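Local coordinates for protein thiol-activated cytolysin (Desulfobulbus propionicus, PDB 6NAL) that is a bacterial toxin that probably perforates membranes by assembling soluble monomers into oligomeric beta-barrel pores, as its relatives among the thiol-activated cytolysins do, at residues Tyr154-Leu159 and Ile176-Thr181; Leu161-Asp166 and Leu190-Gln195. All coordinates share one frame; numbering follows the deposited sequence.

Interaction 1 (Tyr154-Leu159 and Ile176-Thr181)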
loop_
_atom_site.group_PDB
_atom_site.type_symbol
_atom_site.label_atom_id
_atom_site.label_comp_id
_atom_site.label_asym_id
_atom_site.label_seq_id
_atom_site.Cartn_x
_atom_site.Cartn_y
_atom_site.Cartn_z
ATOM N N TYR A 154 -2.900 -19.551 -6.194
ATOM C CA TYR A 154 -2.916 -19.922 -4.796
ATOM C C TYR A 154 -3.271 -21.378 -4.637
ATOM O O TYR A 154 -2.670 -22.055 -3.816
ATOM C CB TYR A 154 -3.922 -19.061 -4.036
ATOM C CG TYR A 154 -4.061 -19.351 -2.522
ATOM C CD1 TYR A 154 -3.008 -19.107 -1.607
ATOM C CD2 TYR A 154 -5.268 -19.846 -2.005
ATOM C CE1 TYR A 154 -3.163 -19.385 -0.241
ATOM C CE2 TYR A 154 -5.431 -20.085 -0.655
ATOM C CZ TYR A 154 -4.381 -19.851 0.221
ATOM O OH TYR A 154 -4.552 -20.112 1.565
ATOM N N ASP A 155 -4.255 -21.875 -5.394
ATOM C CA ASP A 155 -4.656 -23.278 -5.275
ATOM C C ASP A 155 -5.321 -23.736 -6.573
ATOM O O ASP A 155 -5.452 -22.972 -7.538
ATOM C CB ASP A 155 -5.586 -23.503 -4.056
ATOM C CG ASP A 155 -6.869 -22.650 -4.108
ATOM O OD1 ASP A 155 -7.045 -21.910 -5.125
ATOM O OD2 ASP A 155 -7.672 -22.704 -3.126
ATOM N N GLU A 156 -5.760 -25.001 -6.579
ATOM C CA GLU A 156 -6.295 -25.590 -7.800
ATOM C C GLU A 156 -7.497 -24.811 -8.314
ATOM O O GLU A 156 -7.767 -24.824 -9.519
ATOM C CB GLU A 156 -6.670 -27.056 -7.571
ATOM C CG GLU A 156 -5.488 -28.010 -7.342
ATOM C CD GLU A 156 -5.175 -28.222 -5.839
ATOM O OE1 GLU A 156 -5.673 -27.406 -4.994
ATOM O OE2 GLU A 156 -4.416 -29.184 -5.510
ATOM N N ASN A 157 -8.220 -24.106 -7.433
ATOM C CA ASN A 157 -9.462 -23.486 -7.890
ATOM C C ASN A 157 -9.209 -22.152 -8.555
ATOM O O ASN A 157 -9.961 -21.749 -9.446
ATOM C CB ASN A 157 -10.453 -23.296 -6.745
ATOM C CG ASN A 157 -11.204 -24.584 -6.406
ATOM O OD1 ASN A 157 -11.757 -25.280 -7.284
ATOM N ND2 ASN A 157 -11.209 -24.913 -5.128
ATOM N N GLU A 158 -8.191 -21.433 -8.106
ATOM C CA GLU A 158 -7.834 -20.218 -8.802
ATOM C C GLU A 158 -7.313 -20.584 -10.170
ATOM O O GLU A 158 -7.593 -19.886 -11.140
ATOM C CB GLU A 158 -6.784 -19.396 -8.033
ATOM C CG GLU A 158 -6.819 -17.878 -8.434
ATOM C CD GLU A 158 -5.567 -17.053 -8.075
ATOM O OE1 GLU A 158 -4.762 -17.493 -7.214
ATOM O OE2 GLU A 158 -5.380 -15.948 -8.671
ATOM N N LEU A 159 -6.582 -21.703 -10.254
ATOM C CA LEU A 159 -6.059 -22.193 -11.519
ATOM C C LEU A 159 -7.186 -22.479 -12.481
ATOM O O LEU A 159 -7.208 -21.953 -13.595
ATOM C CB LEU A 159 -5.230 -23.464 -11.302
ATOM C CG LEU A 159 -4.146 -23.724 -12.350
ATOM C CD1 LEU A 159 -2.950 -24.504 -11.888
ATOM C CD2 LEU A 159 -4.774 -24.504 -13.512
ATOM N N ILE A 176 1.523 -30.767 -10.235
ATOM C CA ILE A 176 0.958 -29.705 -9.421
ATOM C C ILE A 176 0.362 -30.350 -8.175
ATOM O O ILE A 176 -0.592 -31.125 -8.271
ATOM C CB ILE A 176 -0.124 -28.938 -10.200
ATOM C CG1 ILE A 176 0.472 -28.299 -11.452
ATOM C CG2 ILE A 176 -0.819 -27.964 -9.260
ATOM C CD1 ILE A 176 0.857 -26.911 -11.257
ATOM N N ASP A 177 0.879 -30.030 -7.001
ATOM C CA ASP A 177 0.260 -30.475 -5.750
ATOM C C ASP A 177 0.470 -29.356 -4.742
ATOM O O ASP A 177 1.598 -29.093 -4.317
ATOM C CB ASP A 177 0.849 -31.798 -5.250
ATOM C CG ASP A 177 0.347 -32.187 -3.829
ATOM O OD1 ASP A 177 -0.741 -31.715 -3.376
ATOM O OD2 ASP A 177 1.058 -32.982 -3.164
ATOM N N PHE A 178 -0.598 -28.677 -4.372
ATOM C CA PHE A 178 -0.420 -27.486 -3.561
ATOM C C PHE A 178 -0.213 -27.775 -2.086
ATOM O O PHE A 178 0.298 -26.909 -1.382
ATOM C CB PHE A 178 -1.608 -26.578 -3.746
ATOM C CG PHE A 178 -1.638 -25.931 -5.081
ATOM C CD1 PHE A 178 -0.967 -24.754 -5.303
ATOM C CD2 PHE A 178 -2.309 -26.513 -6.126
ATOM C CE1 PHE A 178 -1.009 -24.151 -6.529
ATOM C CE2 PHE A 178 -2.340 -25.906 -7.349
ATOM C CZ PHE A 178 -1.697 -24.730 -7.545
ATOM N N SER A 179 -0.569 -28.965 -1.604
ATOM C CA SER A 179 -0.228 -29.319 -0.232
ATOM C C SER A 179 1.284 -29.480 -0.075
ATOM O O SER A 179 1.863 -28.986 0.900
ATOM C CB SER A 179 -0.988 -30.584 0.190
ATOM O OG SER A 179 -0.551 -31.757 -0.479
ATOM N N SER A 180 1.955 -30.130 -1.039
ATOM C CA SER A 180 3.413 -30.222 -0.953
ATOM C C SER A 180 4.062 -28.846 -1.091
ATOM O O SER A 180 5.096 -28.578 -0.456
ATOM C CB SER A 180 3.989 -31.153 -2.025
ATOM O OG SER A 180 3.466 -32.462 -1.936
ATOM N N THR A 181 3.464 -27.968 -1.911
ATOM C CA THR A 181 4.085 -26.695 -2.264
ATOM C C THR A 181 4.021 -25.708 -1.111
ATOM O O THR A 181 4.989 -24.985 -0.859
ATOM C CB THR A 181 3.409 -26.115 -3.512
ATOM O OG1 THR A 181 3.955 -26.743 -4.680
ATOM C CG2 THR A 181 3.644 -24.651 -3.629
#
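The backbones come nearest at D155 and F178, whose CA atoms lie 6.2 Å apart just where two helices begin. D155 is the N-cap of helix 156-163 and D177 the N-cap of helix 178-183, so this is a meeting of two helix starts. F178 carries the contact. With its CG beside the backbone N and anti to the carbonyl carbon (chi1 -72°), the ring swings across and lies flat on the main chain of D155: CA of D155 sits 3.8 Å from the F178 ring centroid, practically on the ring normal, in a CH-pi contact. Y154 O comes obliquely to the same ring, 3.5 Å from F178 CD1. E156 comes in past the ring, its chain bent at chi2 (94°), which brings CD to 3.3 Å from F178 CD2. The carboxylate and ring planes are turned 67° apart, and E156 OE2 lies in the ring plane at its edge, an approach that should suit the slightly positive ring hydrogens.

The D155 side chain is tied into the helix start by its capping bonds. D155 OD1 accepts from E158 N (3.2 Å), nearly along its C-O axis, and weakly from N157 N, while OD2 is taken by T27. E158 reaches back in turn, its OE1 receiving Y154 N at 3.0 Å. On the other side D177 OD1 takes S179 N and S179 OG from one face of its carboxylate, and D177 OD2 accepts from S180 OG (2.8 Å). Y154 points elsewhere: its ring makes a cation-pi contact with R182, its OH is hydrogen-bonded to the same arginine, and it touches strand 349-372. Three short helices that link, along the chain, the paired strands 147-152 and 187-202 are consistent with a transmembrane-hairpin region of the cytolysins in its soluble, helical form.

Interaction 2 (Leu161-Asp166 and Leu190-Gln195); sequences LKFGCD and LIRFKQ
L190 opens the contact from the strand side by pressing on F163, the last residue of helix 156-163. Its CD2 sits over the centre of the ring, 3.8 Å from the F163 centroid and 7° off the normal, a CH-pi contact. With L190 CG anti to the backbone N (chi1 -158°) the branch turns toward the ring, and chi2 then sets CD2 over it, while L190 CB packs 3.9 Å from F163 CZ. The backbone joins in as well: L190 O approaches F163 CZ at 3.4 Å. I191 turns its CB away from the helix.

R192 comes next, on the same side as L190. Its CB meets the ring of F163 at the edge, 3.9 Å from CD2, and the rest of the chain slides past the phenylalanine, bending at chi3 (52°) to bring the guanidinium beside the helix end. The group stands almost perpendicular to the ring. It is sandwiched: F163 CA lies 3.9 Å above one face of the R192 guanidinium, toward its rim, and K194 CD lies over the opposite face. The approach of NH1 to F163 O is too short to be trusted, whereas Q243 offers NH1 a weak hydrogen bond. Beyond F193, K194 returns to the helix side, where its NZ bonds N335 OD1; N335 ND2 in turn holds G164 O, so this asparagine ties the strand to the turn in which G164 ends the helix with positive phi. A helix end lying on a strand that pairs with 147-152 and 232-250 fits the core beta-sheet of the cytolysin fold, with its probable membrane-inserting helices packed on one face.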
loop_
_atom_site.group_PDB
_atom_site.type_symbol
_atom_site.label_atom_id
_atom_site.label_comp_id
_atom_site.label_asym_id
_atom_site.label_seq_id
_atom_site.Cartn_x
_atom_site.Cartn_y
_atom_site.Cartn_z
ATOM N N LEU A 161 -10.189 -21.535 -12.567
ATOM C CA LEU A 161 -11.036 -20.407 -12.941
ATOM C C LEU A 161 -10.339 -19.389 -13.847
ATOM O O LEU A 161 -10.992 -18.702 -14.630
ATOM C CB LEU A 161 -11.519 -19.714 -11.677
ATOM C CG LEU A 161 -12.625 -18.717 -11.905
ATOM C CD1 LEU A 161 -13.824 -19.369 -12.594
ATOM C CD2 LEU A 161 -13.047 -18.103 -10.545
ATOM N N LYS A 162 -9.041 -19.202 -13.698
ATOM C CA LYS A 162 -8.352 -18.196 -14.475
ATOM C C LYS A 162 -7.936 -18.738 -15.829
ATOM O O LYS A 162 -7.994 -18.017 -16.817
ATOM C CB LYS A 162 -7.145 -17.708 -13.693
ATOM C CG LYS A 162 -7.528 -16.745 -12.585
ATOM C CD LYS A 162 -6.293 -16.008 -12.050
ATOM C CE LYS A 162 -6.655 -14.766 -11.240
ATOM N NZ LYS A 162 -5.418 -14.182 -10.678
ATOM N N PHE A 163 -7.623 -20.024 -15.899
ATOM C CA PHE A 163 -7.080 -20.672 -17.076
ATOM C C PHE A 163 -8.024 -21.634 -17.787
ATOM O O PHE A 163 -7.649 -22.164 -18.831
ATOM C CB PHE A 163 -5.822 -21.435 -16.658
ATOM C CG PHE A 163 -4.751 -20.538 -16.141
ATOM C CD1 PHE A 163 -4.663 -20.243 -14.791
ATOM C CD2 PHE A 163 -3.843 -19.953 -17.017
ATOM C CE1 PHE A 163 -3.683 -19.395 -14.312
ATOM C CE2 PHE A 163 -2.844 -19.100 -16.547
ATOM C CZ PHE A 163 -2.771 -18.808 -15.192
ATOM N N GLY A 164 -9.205 -21.912 -17.253
ATOM C CA GLY A 164 -10.156 -22.773 -17.956
ATOM C C GLY A 164 -9.602 -24.106 -18.415
ATOM O O GLY A 164 -9.976 -24.598 -19.490
ATOM N N CYS A 165 -8.755 -24.729 -17.612
ATOM C CA CYS A 165 -8.070 -25.927 -18.062
ATOM C C CYS A 165 -8.550 -27.158 -17.295
ATOM O O CYS A 165 -9.336 -27.075 -16.340
ATOM C CB CYS A 165 -6.556 -25.749 -17.909
ATOM S SG CYS A 165 -6.053 -25.559 -16.180
ATOM N N ASP A 166 -8.047 -28.313 -17.749
ATOM C CA ASP A 166 -8.401 -29.617 -17.195
ATOM C C ASP A 166 -7.405 -29.903 -16.079
ATOM O O ASP A 166 -6.299 -30.363 -16.339
ATOM C CB ASP A 166 -8.366 -30.697 -18.276
ATOM C CG ASP A 166 -8.505 -32.121 -17.704
ATOM O OD1 ASP A 166 -7.943 -33.021 -18.371
ATOM O OD2 ASP A 166 -9.169 -32.333 -16.629
ATOM N N LEU A 190 2.034 -19.081 -13.132
ATOM C CA LEU A 190 1.640 -19.859 -14.302
ATOM C C LEU A 190 1.342 -18.997 -15.512
ATOM O O LEU A 190 0.560 -18.050 -15.437
ATOM C CB LEU A 190 0.422 -20.708 -14.007
ATOM C CG LEU A 190 0.253 -21.912 -14.933
ATOM C CD1 LEU A 190 1.223 -22.984 -14.544
ATOM C CD2 LEU A 190 -1.197 -22.401 -14.807
ATOM N N ILE A 191 1.938 -19.362 -16.636
ATOM C CA ILE A 191 1.687 -18.726 -17.918
ATOM C C ILE A 191 1.066 -19.751 -18.853
ATOM O O ILE A 191 1.500 -20.906 -18.903
ATOM C CB ILE A 191 3.008 -18.179 -18.504
ATOM C CG1 ILE A 191 3.585 -17.088 -17.598
ATOM C CG2 ILE A 191 2.836 -17.628 -19.923
ATOM C CD1 ILE A 191 4.967 -16.666 -17.997
ATOM N N ARG A 192 0.099 -19.302 -19.642
ATOM C CA ARG A 192 -0.483 -20.112 -20.682
ATOM C C ARG A 192 -0.510 -19.375 -22.001
ATOM O O ARG A 192 -1.051 -18.280 -22.075
ATOM C CB ARG A 192 -1.901 -20.502 -20.339
ATOM C CG ARG A 192 -2.411 -21.533 -21.255
ATOM C CD ARG A 192 -3.889 -21.742 -21.152
ATOM N NE ARG A 192 -4.624 -20.497 -21.260
ATOM C CZ ARG A 192 -5.936 -20.414 -21.141
ATOM N NH1 ARG A 192 -6.623 -21.535 -20.932
ATOM N NH2 ARG A 192 -6.545 -19.231 -21.226
ATOM N N PHE A 193 0.004 -20.020 -23.045
ATOM C CA PHE A 193 -0.169 -19.594 -24.433
ATOM C C PHE A 193 -1.222 -20.474 -25.085
ATOM O O PHE A 193 -1.091 -21.697 -25.058
ATOM C CB PHE A 193 1.137 -19.719 -25.217
ATOM C CG PHE A 193 2.247 -18.821 -24.715
ATOM C CD1 PHE A 193 3.021 -19.199 -23.656
ATOM C CD2 PHE A 193 2.503 -17.629 -25.334
ATOM C CE1 PHE A 193 4.026 -18.416 -23.187
ATOM C CE2 PHE A 193 3.507 -16.830 -24.889
ATOM C CZ PHE A 193 4.281 -17.222 -23.790
ATOM N N LYS A 194 -2.266 -19.875 -25.665
ATOM C CA LYS A 194 -3.342 -20.677 -26.217
ATOM C C LYS A 194 -3.694 -20.270 -27.634
ATOM O O LYS A 194 -4.004 -19.107 -27.889
ATOM C CB LYS A 194 -4.594 -20.570 -25.350
ATOM C CG LYS A 194 -5.801 -21.482 -25.796
ATOM C CD LYS A 194 -7.126 -20.978 -25.148
ATOM C CE LYS A 194 -7.935 -22.171 -24.734
ATOM N NZ LYS A 194 -8.668 -21.999 -23.402
ATOM N N GLN A 195 -3.742 -21.245 -28.540
ATOM C CA GLN A 195 -4.116 -20.955 -29.918
ATOM C C GLN A 195 -5.205 -21.896 -30.394
ATOM O O GLN A 195 -5.041 -23.113 -30.332
ATOM C CB GLN A 195 -2.917 -21.052 -30.866
ATOM C CG GLN A 195 -3.279 -20.619 -32.267
ATOM C CD GLN A 195 -2.074 -20.576 -33.209
ATOM O OE1 GLN A 195 -0.959 -20.912 -32.810
ATOM N NE2 GLN A 195 -2.317 -20.217 -34.475
#

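In the fold
Helix 156-163 is common to both contacts: interaction 1 uses its start and interaction 2 its end, while helix 178-183 and strand 187-202, the other partners, follow one another in the chain. The two sites, about 14 Å apart centre to centre, meet through L159, which packs on L190 and on C165. Interaction 2 is fully buried, with a leucine and an arginine of the sheet pressed on a phenylalanine. Interaction 1 is only partly buried: its phenylalanine rests on backbone, bordered by the E156 carboxylate, with a capping aspartate at each helix start. Together they hold helix 156-163 between helix 178-183 and the sheet, an association that would probably have to break if this region unfolds for insertion, as in related toxins.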